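Local coordinates for transcription initiation factor IIB (Methanocaldococcus vulcanius, PDB 5O9I), which is a HINT-fold mini-intein from transcription factor IIB that probably excises itself and joins its flanking sequences, at residues V99-D104 / G118-L123; I83-N88 / I155-K160; E54-D59 / N182-F187; S78-I83 / R92-H97. One frame throughout, in Å; residues are numbered along the deposited sequence.

Contact 1: V99-D104 / G118-L123; sequences VFTVKD and GDILVL
Val122 presses its CG2 methyl against CB of Phe100, 3.7 Å away, so that one branch of the valine fills the notch where the phenylalanine side chain leaves its backbone. The Phe100 ring takes no part in this fit. With CG anti to the carbonyl carbon (chi1 -74°), it is carried off toward the rings of Phe58 and His193, and only the root of the side chain is left to meet Val122. Leu121 supplies the next bump: its CD2 methyl lodges in the hollow between Val99 and the Phe100 carbonyl, 3.6 Å from Val99 CG2 and 3.3 Å from Phe100 O, the side chains of Leu121 and Val99 crossing at a slant. Farther along, Val102 and Ile120 meet branch to branch, CG2 to CG2 at 3.8 Å, and both also lean on Phe156. Backbone pairing is sparse by comparison. Val122 N gives a weak hydrogen bond to Phe100 O, at 3.3 Å and 150°. Beside it a water wedges into the widening gap, accepting from Phe100 N at 3.0 Å and probably donating to Val122 O at 2.7 Å. Thr101 OG1 and Ile120 O are modelled too close together for the details of that bond to be trusted. The short strand axes approach to 4.8 Å at 121°, too splayed for a regular ladder. This is the place where the hairpin 98-103/106-111 crosses the outermost strand, 120-124, of the four-stranded antiparallel sheet of the HINT fold.

Contact 2: I83-N88 / I155-K160; sequences IVVEGN and IFLKIK
Val84 and Lys160 are tied through their backbones: Lys160 N donates to Val84 O at 2.7 Å, reaching the carbonyl from 30° out of its plane. The companion bond, Glu86 N to Lys158 O at 3.0 Å, is straighter, with 162° at the hydrogen and the donor nearly in line with C=O. These two bonds flank the non-hydrogen-bonded pair of Val85 and Ile159. Lys158 O is also approached by Val85 CA at 3.3 Å, a CA-H...O contact on an acceptor already in use. The pairing joins neighbouring antiparallel strands, 81-85 and 154-162, in the four-stranded sheet of the HINT fold, and Leu157 and Ile159 turn backbone bonds to Leu121 of strand 120-124 and to Gly118 just before it. After Val85 the chain leaves the sheet through a tight turn, where Asn88 N bonds weakly to Val85 O. Leu157 reaches toward this turn, CD1 3.3 Å from Glu86 O and 4.0 Å from Val85 CG2, its side chain at about a right angle to the valine. Glu86 and Lys158 run side by side in the same direction. The carboxylate rests against the lysine's methylenes, OE1 3.4 Å from CG, while Lys158 NZ stays 6.0 Å from Glu86 OE1.

Contact 3: E54-D59 / N182-F187; sequences EVIAFD and NFIAGF
Asn182 lays its carboxamide flat over one face of the Phe58 ring, the planes 13° apart and ND2 over its centre, 3.3 Å above the plane. The asparagine opens a short strand of the HINT fold, 182-185, which abuts strand 53-58 from a different sheet. Asn182 CG sits between backbone N and carbonyl carbon (chi1 74°), and this turn brings the amide up to the Phe58 backbone, where it acts like the peptide of a neighbouring strand. OD1 accepts from Phe58 N at 2.8 Å on a lone pair in the carbonyl plane, while ND2 gives Phe58 O a nearly straight bond of 3.0 Å (168° at the hydrogen). ND2 also has a weak bond to Ala180 O. The two bonds to one residue fix the amide's rotation, nearly parallel to the ring. A leucine here would probably leave both Phe58 N and Phe58 O without these mates and lose the flat stack on the ring. Beyond the asparagine a single backbone bond follows, Ile184 N to Ile56 O at 3.2 Å. Side chains close the rest: Ile184 CD1 leans on Ile56 CG2 at 3.9 Å, and Val55 CG1 meets Phe183 CB at 3.4 Å.

Contact 4: S78-I83 / R92-H97; sequences SEMFEI and RVTGSH
Arg92 and Glu82 lie next to each other on one face of the beta hairpin formed by strands 81-85 and 89-93, an element of the HINT fold, and the arginine can be followed outward along its neighbours. CB rests 3.7 Å from Phe81 O and 3.8 Å from Met80 CG. CG comes to 4.1 Å from Glu82 CG, and the chain bends at chi2 (-136°), bringing CD to 4.1 Å from Glu82 CB, aliphatic part against aliphatic part. At NE the carboxylate is close but not engaged: Glu82 OE2 stands 4.3 Å from it, well out of the guanidinium plane, with carboxylate and guanidinium turned 73° apart. Their opposite charges may attract, yet no N-H points at the oxygen, which also has a long, weak ion pair with Lys90. The side chain of Arg92 also touches Val165, Thr168 and Asp7. At the adjacent, hydrogen-bonded pair the strands are held by mutual bonds, Phe81 N to Val93 O and Val93 N to Phe81 O, both 2.8 Å long. The Phe81 ring lies on the other face with Val93 and reaches across to the turn at Thr94-Gly95-Ser96-His97, whose sequence fits the TxxH motif of intein block B; Gly95 N lies over one ring face, offset toward the rim. Replacing Phe81 by an alanine would probably open a gap beside Gly95 and take away a wall against which the turn rests. The fit there leaves no room for a side chain on the glycine: Phe81 CE2 is 3.3 Å from Gly95 CA.

Contacts 2 and 4 lie within one four-stranded sheet, which contact 1 reaches through strand 120-124. They use the two sides of strand 81-85 and share Ile83, whose CG2 lies 4.1 Å from Leu121 CD1 of contact 1. Contacts 1 and 2 adjoin more closely through Leu123 O and Ile155 N, a probable hydrogen bond of 2.7 Å. Contact 3 lies nearer the centre of the chain and meets contact 1 through Phe100 CZ and Phe58 CE2, 3.9 Å apart. It only approaches contact 4, nearest atoms about 5 Å apart. Contact 4 holds the TxxH turn, and strand 182-185 of contact 3 pairs with 190-193, which leads to His193 and Asn194, probably part of the splicing site.

Contact 1: V99-D104 / G118-L123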
loop_
_atom_site.group_PDB
_atom_site.type_symbol
_atom_site.label_atom_id
_atom_site.label_comp_id
_atom_site.label_asym_id
_atom_site.label_seq_id
_atom_site.Cartn_x
_atom_site.Cartn_y
_atom_site.Cartn_z
ATOM N N VAL A 99 2.705 -3.006 -7.233
ATOM C CA VAL A 99 1.664 -2.031 -7.461
ATOM C C VAL A 99 0.887 -2.517 -8.667
ATOM O O VAL A 99 0.949 -3.704 -8.967
ATOM C CB VAL A 99 2.240 -0.622 -7.668
ATOM C CG1 VAL A 99 3.152 -0.259 -6.505
ATOM C CG2 VAL A 99 2.970 -0.496 -8.997
ATOM N N PHE A 100 0.116 -1.662 -9.325
ATOM C CA PHE A 100 -0.690 -2.120 -10.440
ATOM C C PHE A 100 -0.415 -1.256 -11.646
ATOM O O PHE A 100 -0.048 -0.086 -11.508
ATOM C CB PHE A 100 -2.173 -2.036 -10.138
ATOM C CG PHE A 100 -2.678 -3.083 -9.184
ATOM C CD1 PHE A 100 -2.603 -2.884 -7.793
ATOM C CD2 PHE A 100 -3.287 -4.243 -9.652
ATOM C CE1 PHE A 100 -3.098 -3.830 -6.909
ATOM C CE2 PHE A 100 -3.807 -5.175 -8.762
ATOM C CZ PHE A 100 -3.706 -4.981 -7.401
ATOM N N THR A 101 -0.618 -1.833 -12.818
ATOM C CA THR A 101 -0.512 -1.092 -14.045
ATOM C C THR A 101 -1.666 -1.566 -14.886
ATOM O O THR A 101 -2.450 -2.412 -14.454
ATOM C CB THR A 101 0.861 -1.301 -14.749
ATOM O OG1 THR A 101 1.009 -0.347 -15.795
ATOM C CG2 THR A 101 1.007 -2.742 -15.318
ATOM N N VAL A 102 -1.796 -0.990 -16.068
ATOM C CA VAL A 102 -2.826 -1.415 -16.994
ATOM C C VAL A 102 -2.181 -2.326 -18.004
ATOM O O VAL A 102 -1.014 -2.137 -18.363
ATOM C CB VAL A 102 -3.515 -0.249 -17.723
ATOM C CG1 VAL A 102 -4.559 -0.751 -18.733
ATOM C CG2 VAL A 102 -4.144 0.673 -16.692
ATOM N N LYS A 103 -2.920 -3.353 -18.413
ATOM C CA LYS A 103 -2.600 -4.009 -19.614
ATOM C C LYS A 103 -3.836 -4.716 -20.145
ATOM O O LYS A 103 -4.520 -5.433 -19.417
ATOM C CB LYS A 103 -1.420 -4.935 -19.398
ATOM C CG LYS A 103 -0.822 -5.419 -20.695
ATOM C CD LYS A 103 -0.031 -4.359 -21.503
ATOM C CE LYS A 103 0.555 -4.904 -22.839
ATOM N NZ LYS A 103 0.954 -6.361 -22.898
ATOM N N ASP A 104 -4.151 -4.420 -21.412
ATOM C CA ASP A 104 -5.355 -4.906 -22.099
ATOM C C ASP A 104 -6.633 -4.454 -21.388
ATOM O O ASP A 104 -7.628 -5.175 -21.278
ATOM C CB ASP A 104 -5.292 -6.424 -22.331
ATOM C CG ASP A 104 -4.172 -6.826 -23.317
ATOM O OD1 ASP A 104 -3.681 -5.955 -24.102
ATOM O OD2 ASP A 104 -3.786 -8.022 -23.308
ATOM N N GLY A 118 7.550 6.283 -17.392
ATOM C CA GLY A 118 6.538 6.346 -18.463
ATOM C C GLY A 118 5.517 5.207 -18.523
ATOM O O GLY A 118 4.599 5.230 -19.360
ATOM N N ASP A 119 5.651 4.208 -17.649
ATOM C CA ASP A 119 4.577 3.265 -17.462
ATOM C C ASP A 119 3.488 3.900 -16.609
ATOM O O ASP A 119 3.705 4.873 -15.847
ATOM C CB ASP A 119 5.013 1.898 -16.893
ATOM C CG ASP A 119 4.805 0.712 -17.928
ATOM O OD1 ASP A 119 5.508 0.712 -18.963
ATOM O OD2 ASP A 119 3.940 -0.189 -17.721
ATOM N N ILE A 120 2.317 3.299 -16.800
ATOM C CA ILE A 120 1.093 3.773 -16.270
ATOM C C ILE A 120 0.877 3.028 -14.968
ATOM O O ILE A 120 0.935 1.797 -14.944
ATOM C CB ILE A 120 -0.029 3.562 -17.296
ATOM C CG1 ILE A 120 -0.095 4.813 -18.192
ATOM C CG2 ILE A 120 -1.380 3.275 -16.631
ATOM C CD1 ILE A 120 -0.618 4.571 -19.590
ATOM N N LEU A 121 0.655 3.799 -13.902
ATOM C CA LEU A 121 0.318 3.258 -12.593
ATOM C C LEU A 121 -1.066 3.630 -12.208
ATOM O O LEU A 121 -1.586 4.629 -12.661
ATOM C CB LEU A 121 1.274 3.785 -11.544
ATOM C CG LEU A 121 2.673 3.186 -11.597
ATOM C CD1 LEU A 121 3.397 3.548 -10.304
ATOM C CD2 LEU A 121 2.667 1.689 -11.806
ATOM N N VAL A 122 -1.660 2.794 -11.373
ATOM C CA VAL A 122 -3.030 2.980 -10.882
ATOM C C VAL A 122 -2.964 3.689 -9.520
ATOM O O VAL A 122 -2.191 3.287 -8.630
ATOM C CB VAL A 122 -3.747 1.631 -10.728
ATOM C CG1 VAL A 122 -5.205 1.878 -10.496
ATOM C CG2 VAL A 122 -3.654 0.794 -11.974
ATOM N N LEU A 123 -3.733 4.757 -9.390
ATOM C CA LEU A 123 -3.945 5.426 -8.088
ATOM C C LEU A 123 -5.424 5.751 -7.931
ATOM O O LEU A 123 -6.203 5.629 -8.918
ATOM C CB LEU A 123 -3.140 6.738 -7.952
ATOM C CG LEU A 123 -1.632 6.713 -8.028
ATOM C CD1 LEU A 123 -1.086 6.666 -9.458
ATOM C CD2 LEU A 123 -1.072 7.943 -7.287
HETATM O O HOH W 1 -0.389 1.312 -8.882
#

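Contact 2: I83-N88 / I155-K160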
loop_
_atom_site.group_PDB
_atom_site.type_symbol
_atom_site.label_atom_id
_atom_site.label_comp_id
_atom_site.label_asym_id
_atom_site.label_seq_id
_atom_site.Cartn_x
_atom_site.Cartn_y
_atom_site.Cartn_z
ATOM N N ILE A 83 8.727 6.460 -5.798
ATOM C CA ILE A 83 8.144 6.579 -7.126
ATOM C C ILE A 83 7.432 7.912 -7.187
ATOM O O ILE A 83 6.639 8.216 -6.283
ATOM C CB ILE A 83 7.140 5.488 -7.418
ATOM C CG1 ILE A 83 7.769 4.147 -7.071
ATOM C CG2 ILE A 83 6.723 5.565 -8.893
ATOM C CD1 ILE A 83 6.939 2.929 -7.440
ATOM N N VAL A 84 7.732 8.666 -8.248
ATOM C CA VAL A 84 7.050 9.902 -8.559
ATOM C C VAL A 84 6.263 9.757 -9.855
ATOM O O VAL A 84 6.793 9.191 -10.849
ATOM C CB VAL A 84 8.050 11.053 -8.763
ATOM C CG1 VAL A 84 7.309 12.386 -8.729
ATOM C CG2 VAL A 84 9.131 10.995 -7.691
ATOM N N VAL A 85 5.020 10.258 -9.841
ATOM C CA VAL A 85 4.186 10.298 -11.050
ATOM C C VAL A 85 3.734 11.703 -11.414
ATOM O O VAL A 85 3.792 12.645 -10.581
ATOM C CB VAL A 85 2.920 9.378 -10.963
ATOM C CG1 VAL A 85 3.324 7.896 -10.959
ATOM C CG2 VAL A 85 2.031 9.719 -9.772
ATOM N N GLU A 86 3.303 11.829 -12.675
ATOM C CA GLU A 86 2.526 12.997 -13.176
ATOM C C GLU A 86 1.729 13.665 -12.059
ATOM O O GLU A 86 0.848 13.060 -11.513
ATOM C CB GLU A 86 1.578 12.519 -14.293
ATOM C CG GLU A 86 1.214 13.535 -15.386
ATOM C CD GLU A 86 1.015 12.871 -16.745
ATOM O OE1 GLU A 86 0.269 11.868 -16.772
ATOM O OE2 GLU A 86 1.600 13.340 -17.762
ATOM N N GLY A 87 2.065 14.901 -11.704
ATOM C CA GLY A 87 1.444 15.599 -10.549
ATOM C C GLY A 87 2.350 15.644 -9.324
ATOM O O GLY A 87 1.987 16.232 -8.288
ATOM N N ASN A 88 3.523 15.017 -9.440
ATOM C CA ASN A 88 4.517 15.024 -8.384
ATOM C C ASN A 88 3.986 14.314 -7.121
ATOM O O ASN A 88 4.304 14.705 -5.990
ATOM C CB ASN A 88 4.957 16.481 -8.104
ATOM C CG ASN A 88 6.433 16.613 -7.757
ATOM O OD1 ASN A 88 7.211 15.673 -7.826
ATOM N ND2 ASN A 88 6.814 17.801 -7.372
ATOM N N ILE A 155 -7.388 6.548 -11.184
ATOM C CA ILE A 155 -6.773 7.312 -12.189
ATOM C C ILE A 155 -5.477 6.577 -12.585
ATOM O O ILE A 155 -4.906 5.818 -11.758
ATOM C CB ILE A 155 -6.460 8.741 -11.742
ATOM C CG1 ILE A 155 -5.616 8.750 -10.481
ATOM C CG2 ILE A 155 -7.770 9.479 -11.529
ATOM C CD1 ILE A 155 -5.152 10.142 -10.147
ATOM N N PHE A 156 -5.008 6.839 -13.830
ATOM C CA PHE A 156 -3.872 6.198 -14.400
ATOM C C PHE A 156 -2.862 7.287 -14.743
ATOM O O PHE A 156 -3.158 8.166 -15.526
ATOM C CB PHE A 156 -4.333 5.420 -15.634
ATOM C CG PHE A 156 -5.522 4.566 -15.366
ATOM C CD1 PHE A 156 -5.383 3.385 -14.668
ATOM C CD2 PHE A 156 -6.774 5.006 -15.695
ATOM C CE1 PHE A 156 -6.479 2.623 -14.306
ATOM C CE2 PHE A 156 -7.904 4.275 -15.341
ATOM C CZ PHE A 156 -7.755 3.054 -14.624
ATOM N N LEU A 157 -1.676 7.248 -14.131
ATOM C CA LEU A 157 -0.704 8.301 -14.253
ATOM C C LEU A 157 0.624 7.694 -14.620
ATOM O O LEU A 157 0.876 6.516 -14.286
ATOM C CB LEU A 157 -0.592 9.067 -12.926
ATOM C CG LEU A 157 -1.796 9.955 -12.537
ATOM C CD1 LEU A 157 -1.504 10.744 -11.281
ATOM C CD2 LEU A 157 -2.261 10.914 -13.649
ATOM N N LYS A 158 1.486 8.492 -15.256
ATOM C CA LYS A 158 2.741 7.943 -15.797
ATOM C C LYS A 158 3.826 8.252 -14.796
ATOM O O LYS A 158 3.757 9.283 -14.114
ATOM C CB LYS A 158 3.128 8.510 -17.171
ATOM C CG LYS A 158 2.034 9.195 -18.006
ATOM C CD LYS A 158 2.636 10.051 -19.150
ATOM C CE LYS A 158 2.455 9.428 -20.556
ATOM N NZ LYS A 158 2.770 7.959 -20.606
ATOM N N ILE A 159 4.849 7.421 -14.790
ATOM C CA ILE A 159 5.924 7.567 -13.834
ATOM C C ILE A 159 6.908 8.635 -14.311
ATOM O O ILE A 159 7.407 8.558 -15.424
ATOM C CB ILE A 159 6.666 6.230 -13.652
ATOM C CG1 ILE A 159 5.706 5.151 -13.190
ATOM C CG2 ILE A 159 7.843 6.406 -12.683
ATOM C CD1 ILE A 159 5.985 3.770 -13.707
ATOM N N LYS A 160 7.186 9.608 -13.442
ATOM C CA LYS A 160 8.037 10.745 -13.762
ATOM C C LYS A 160 9.477 10.293 -13.556
ATOM O O LYS A 160 10.268 10.273 -14.501
ATOM C CB LYS A 160 7.677 11.931 -12.863
ATOM C CG LYS A 160 8.259 13.261 -13.323
ATOM C CD LYS A 160 7.208 14.270 -13.774
ATOM C CE LYS A 160 6.540 14.946 -12.571
ATOM N NZ LYS A 160 5.419 15.874 -12.925
#

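Contact 3: E54-D59 / N182-F187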
loop_
_atom_site.group_PDB
_atom_site.type_symbol
_atom_site.label_atom_id
_atom_site.label_comp_id
_atom_site.label_asym_id
_atom_site.label_seq_id
_atom_site.Cartn_x
_atom_site.Cartn_y
_atom_site.Cartn_z
ATOM N N GLU A 54 -9.921 -1.330 9.551
ATOM C CA GLU A 54 -10.196 -1.525 8.149
ATOM C C GLU A 54 -9.497 -0.525 7.313
ATOM O O GLU A 54 -9.209 0.566 7.759
ATOM C CB GLU A 54 -11.669 -1.369 7.871
ATOM C CG GLU A 54 -12.519 -2.382 8.588
ATOM C CD GLU A 54 -13.968 -2.135 8.333
ATOM O OE1 GLU A 54 -14.517 -1.233 8.999
ATOM O OE2 GLU A 54 -14.541 -2.826 7.469
ATOM N N VAL A 55 -9.321 -0.889 6.050
ATOM C CA VAL A 55 -8.569 -0.123 5.114
ATOM C C VAL A 55 -9.342 -0.046 3.812
ATOM O O VAL A 55 -10.194 -0.867 3.554
ATOM C CB VAL A 55 -7.193 -0.809 5.034
ATOM C CG1 VAL A 55 -6.911 -1.535 3.752
ATOM C CG2 VAL A 55 -6.106 0.161 5.445
ATOM N N ILE A 56 -9.037 0.942 3.005
ATOM C CA ILE A 56 -9.667 1.073 1.698
ATOM C C ILE A 56 -8.983 0.202 0.632
ATOM O O ILE A 56 -7.765 0.289 0.417
ATOM C CB ILE A 56 -9.665 2.567 1.234
ATOM C CG1 ILE A 56 -10.401 3.440 2.252
ATOM C CG2 ILE A 56 -10.416 2.749 -0.052
ATOM C CD1 ILE A 56 -9.850 4.842 2.251
ATOM N N ALA A 57 -9.815 -0.631 -0.015
ATOM C CA ALA A 57 -9.385 -1.579 -1.044
ATOM C C ALA A 57 -10.382 -1.579 -2.131
ATOM O O ALA A 57 -11.530 -1.291 -1.898
ATOM C CB ALA A 57 -9.315 -2.950 -0.484
ATOM N N PHE A 58 -9.953 -1.893 -3.341
ATOM C CA PHE A 58 -10.896 -1.971 -4.424
ATOM C C PHE A 58 -11.461 -3.344 -4.558
ATOM O O PHE A 58 -10.776 -4.322 -4.315
ATOM C CB PHE A 58 -10.269 -1.519 -5.706
ATOM C CG PHE A 58 -9.300 -2.498 -6.322
ATOM C CD1 PHE A 58 -9.764 -3.605 -7.096
ATOM C CD2 PHE A 58 -7.964 -2.270 -6.269
ATOM C CE1 PHE A 58 -8.892 -4.485 -7.689
ATOM C CE2 PHE A 58 -7.092 -3.084 -6.934
ATOM C CZ PHE A 58 -7.559 -4.231 -7.602
ATOM N N ASP A 59 -12.692 -3.387 -5.030
ATOM C CA ASP A 59 -13.490 -4.563 -5.158
ATOM C C ASP A 59 -13.436 -5.017 -6.613
ATOM O O ASP A 59 -12.736 -4.448 -7.443
ATOM C CB ASP A 59 -14.911 -4.302 -4.612
ATOM C CG ASP A 59 -15.781 -3.361 -5.487
ATOM O OD1 ASP A 59 -15.427 -3.058 -6.652
ATOM O OD2 ASP A 59 -16.914 -2.955 -5.098
ATOM N N ASN A 182 -5.546 -6.067 -1.848
ATOM C CA ASN A 182 -4.994 -4.765 -2.158
ATOM C C ASN A 182 -5.368 -3.747 -1.083
ATOM O O ASN A 182 -6.197 -3.987 -0.215
ATOM C CB ASN A 182 -5.491 -4.315 -3.548
ATOM C CG ASN A 182 -6.939 -3.901 -3.524
ATOM O OD1 ASN A 182 -7.271 -2.806 -3.048
ATOM N ND2 ASN A 182 -7.828 -4.769 -4.009
ATOM N N PHE A 183 -4.740 -2.587 -1.171
ATOM C CA PHE A 183 -5.138 -1.435 -0.396
ATOM C C PHE A 183 -4.358 -0.238 -0.861
ATOM O O PHE A 183 -3.394 -0.343 -1.578
ATOM C CB PHE A 183 -4.863 -1.629 1.058
ATOM C CG PHE A 183 -3.390 -1.675 1.377
ATOM C CD1 PHE A 183 -2.668 -2.854 1.211
ATOM C CD2 PHE A 183 -2.730 -0.558 1.865
ATOM C CE1 PHE A 183 -1.310 -2.930 1.499
ATOM C CE2 PHE A 183 -1.366 -0.615 2.156
ATOM C CZ PHE A 183 -0.647 -1.810 1.970
ATOM N N ILE A 184 -4.768 0.911 -0.417
ATOM C CA ILE A 184 -4.098 2.096 -0.891
ATOM C C ILE A 184 -3.385 2.746 0.224
ATOM O O ILE A 184 -3.764 2.634 1.390
ATOM C CB ILE A 184 -5.071 3.074 -1.545
ATOM C CG1 ILE A 184 -5.925 3.732 -0.479
ATOM C CG2 ILE A 184 -5.935 2.311 -2.571
ATOM C CD1 ILE A 184 -7.070 4.447 -1.004
ATOM N N ALA A 185 -2.353 3.450 -0.167
ATOM C CA ALA A 185 -1.531 4.159 0.796
ATOM C C ALA A 185 -0.788 5.263 0.050
ATOM O O ALA A 185 -0.707 5.231 -1.182
ATOM C CB ALA A 185 -0.561 3.186 1.449
ATOM N N GLY A 186 -0.277 6.237 0.797
ATOM C CA GLY A 186 0.478 7.347 0.192
ATOM C C GLY A 186 -0.451 8.529 0.040
ATOM O O GLY A 186 -1.659 8.364 0.003
ATOM N N PHE A 187 0.104 9.732 -0.011
ATOM C CA PHE A 187 -0.734 10.888 -0.130
ATOM C C PHE A 187 -1.612 10.796 -1.377
ATOM O O PHE A 187 -2.852 11.028 -1.278
ATOM C CB PHE A 187 0.063 12.189 -0.047
ATOM C CG PHE A 187 0.464 12.543 1.369
ATOM C CD1 PHE A 187 -0.502 12.902 2.316
ATOM C CD2 PHE A 187 1.773 12.490 1.764
ATOM C CE1 PHE A 187 -0.151 13.209 3.631
ATOM C CE2 PHE A 187 2.137 12.836 3.090
ATOM C CZ PHE A 187 1.174 13.181 4.025
#

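Contact 4: S78-I83 / R92-H97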
loop_
_atom_site.group_PDB
_atom_site.type_symbol
_atom_site.label_atom_id
_atom_site.label_comp_id
_atom_site.label_asym_id
_atom_site.label_seq_id
_atom_site.Cartn_x
_atom_site.Cartn_y
_atom_site.Cartn_z
ATOM N N SER A 78 17.075 -2.140 4.264
ATOM C CA SER A 78 18.194 -1.205 4.025
ATOM C C SER A 78 17.893 -0.218 2.909
ATOM O O SER A 78 18.375 0.930 2.943
ATOM C CB SER A 78 19.492 -1.979 3.715
ATOM O OG SER A 78 19.577 -2.421 2.360
ATOM N N GLU A 79 17.091 -0.663 1.936
ATOM C CA GLU A 79 16.719 0.147 0.791
ATOM C C GLU A 79 15.210 0.429 0.730
ATOM O O GLU A 79 14.437 -0.150 1.468
ATOM C CB GLU A 79 17.229 -0.522 -0.487
ATOM C CG GLU A 79 18.728 -0.351 -0.679
ATOM C CD GLU A 79 19.159 -0.324 -2.135
ATOM O OE1 GLU A 79 18.641 -1.159 -2.932
ATOM O OE2 GLU A 79 20.036 0.517 -2.471
ATOM N N MET A 80 14.841 1.374 -0.133
ATOM C CA MET A 80 13.450 1.720 -0.452
ATOM C C MET A 80 13.465 2.490 -1.778
ATOM O O MET A 80 14.394 3.252 -2.015
ATOM C CB MET A 80 12.840 2.582 0.667
ATOM C CG MET A 80 11.322 2.521 0.797
ATOM S SD MET A 80 10.696 1.554 2.182
ATOM C CE MET A 80 10.618 -0.109 1.469
ATOM N N PHE A 81 12.459 2.288 -2.635
ATOM C CA PHE A 81 12.296 3.080 -3.867
ATOM C C PHE A 81 11.273 4.180 -3.629
ATOM O O PHE A 81 10.249 3.957 -3.004
ATOM C CB PHE A 81 11.822 2.234 -5.052
ATOM C CG PHE A 81 12.742 1.083 -5.442
ATOM C CD1 PHE A 81 14.003 0.893 -4.867
ATOM C CD2 PHE A 81 12.325 0.172 -6.404
ATOM C CE1 PHE A 81 14.798 -0.188 -5.254
ATOM C CE2 PHE A 81 13.125 -0.887 -6.820
ATOM C CZ PHE A 81 14.350 -1.084 -6.234
ATOM N N GLU A 82 11.556 5.380 -4.110
ATOM C CA GLU A 82 10.545 6.415 -4.191
ATOM C C GLU A 82 10.041 6.453 -5.623
ATOM O O GLU A 82 10.833 6.462 -6.549
ATOM C CB GLU A 82 11.107 7.765 -3.806
ATOM C CG GLU A 82 10.024 8.812 -3.635
ATOM C CD GLU A 82 10.534 10.141 -3.162
ATOM O OE1 GLU A 82 11.563 10.615 -3.706
ATOM O OE2 GLU A 82 9.893 10.702 -2.243
ATOM N N ILE A 83 8.727 6.460 -5.798
ATOM C CA ILE A 83 8.144 6.579 -7.126
ATOM C C ILE A 83 7.432 7.912 -7.187
ATOM O O ILE A 83 6.639 8.216 -6.283
ATOM C CB ILE A 83 7.140 5.488 -7.418
ATOM C CG1 ILE A 83 7.769 4.147 -7.071
ATOM C CG2 ILE A 83 6.723 5.565 -8.893
ATOM C CD1 ILE A 83 6.939 2.929 -7.440
ATOM N N ARG A 92 6.922 5.709 -1.117
ATOM C CA ARG A 92 8.158 4.952 -0.972
ATOM C C ARG A 92 7.844 3.497 -0.641
ATOM O O ARG A 92 7.172 3.220 0.352
ATOM C CB ARG A 92 9.038 5.533 0.126
ATOM C CG ARG A 92 9.282 7.044 0.039
ATOM C CD ARG A 92 10.723 7.428 0.293
ATOM N NE ARG A 92 10.822 8.485 1.322
ATOM C CZ ARG A 92 11.730 8.539 2.313
ATOM N NH1 ARG A 92 12.673 7.593 2.474
ATOM N NH2 ARG A 92 11.675 9.551 3.179
ATOM N N VAL A 93 8.360 2.581 -1.444
ATOM C CA VAL A 93 8.087 1.168 -1.245
ATOM C C VAL A 93 9.268 0.256 -1.598
ATOM O O VAL A 93 10.241 0.681 -2.192
ATOM C CB VAL A 93 6.862 0.740 -2.070
ATOM C CG1 VAL A 93 5.584 1.156 -1.384
ATOM C CG2 VAL A 93 6.926 1.332 -3.473
ATOM N N THR A 94 9.140 -1.005 -1.208
ATOM C CA THR A 94 10.127 -2.042 -1.472
ATOM C C THR A 94 10.058 -2.388 -2.969
ATOM O O THR A 94 8.965 -2.479 -3.565
ATOM C CB THR A 94 9.820 -3.263 -0.559
ATOM O OG1 THR A 94 10.268 -2.989 0.768
ATOM C CG2 THR A 94 10.443 -4.504 -1.005
ATOM N N GLY A 95 11.223 -2.558 -3.584
ATOM C CA GLY A 95 11.318 -2.938 -4.999
ATOM C C GLY A 95 10.763 -4.302 -5.351
ATOM O O GLY A 95 10.348 -4.525 -6.478
ATOM N N SER A 96 10.798 -5.219 -4.397
ATOM C CA SER A 96 10.175 -6.546 -4.546
ATOM C C SER A 96 8.650 -6.542 -4.557
ATOM O O SER A 96 8.057 -7.381 -5.212
ATOM C CB SER A 96 10.581 -7.466 -3.398
ATOM O OG SER A 96 9.783 -7.186 -2.245
ATOM N N HIS A 97 8.039 -5.620 -3.800
ATOM C CA HIS A 97 6.579 -5.565 -3.606
ATOM C C HIS A 97 5.925 -5.067 -4.901
ATOM O O HIS A 97 6.622 -4.700 -5.833
ATOM C CB HIS A 97 6.265 -4.652 -2.402
ATOM C CG HIS A 97 4.834 -4.679 -1.949
ATOM N ND1 HIS A 97 3.958 -3.642 -2.194
ATOM C CD2 HIS A 97 4.122 -5.625 -1.287
ATOM C CE1 HIS A 97 2.766 -3.954 -1.718
ATOM N NE2 HIS A 97 2.839 -5.144 -1.152
#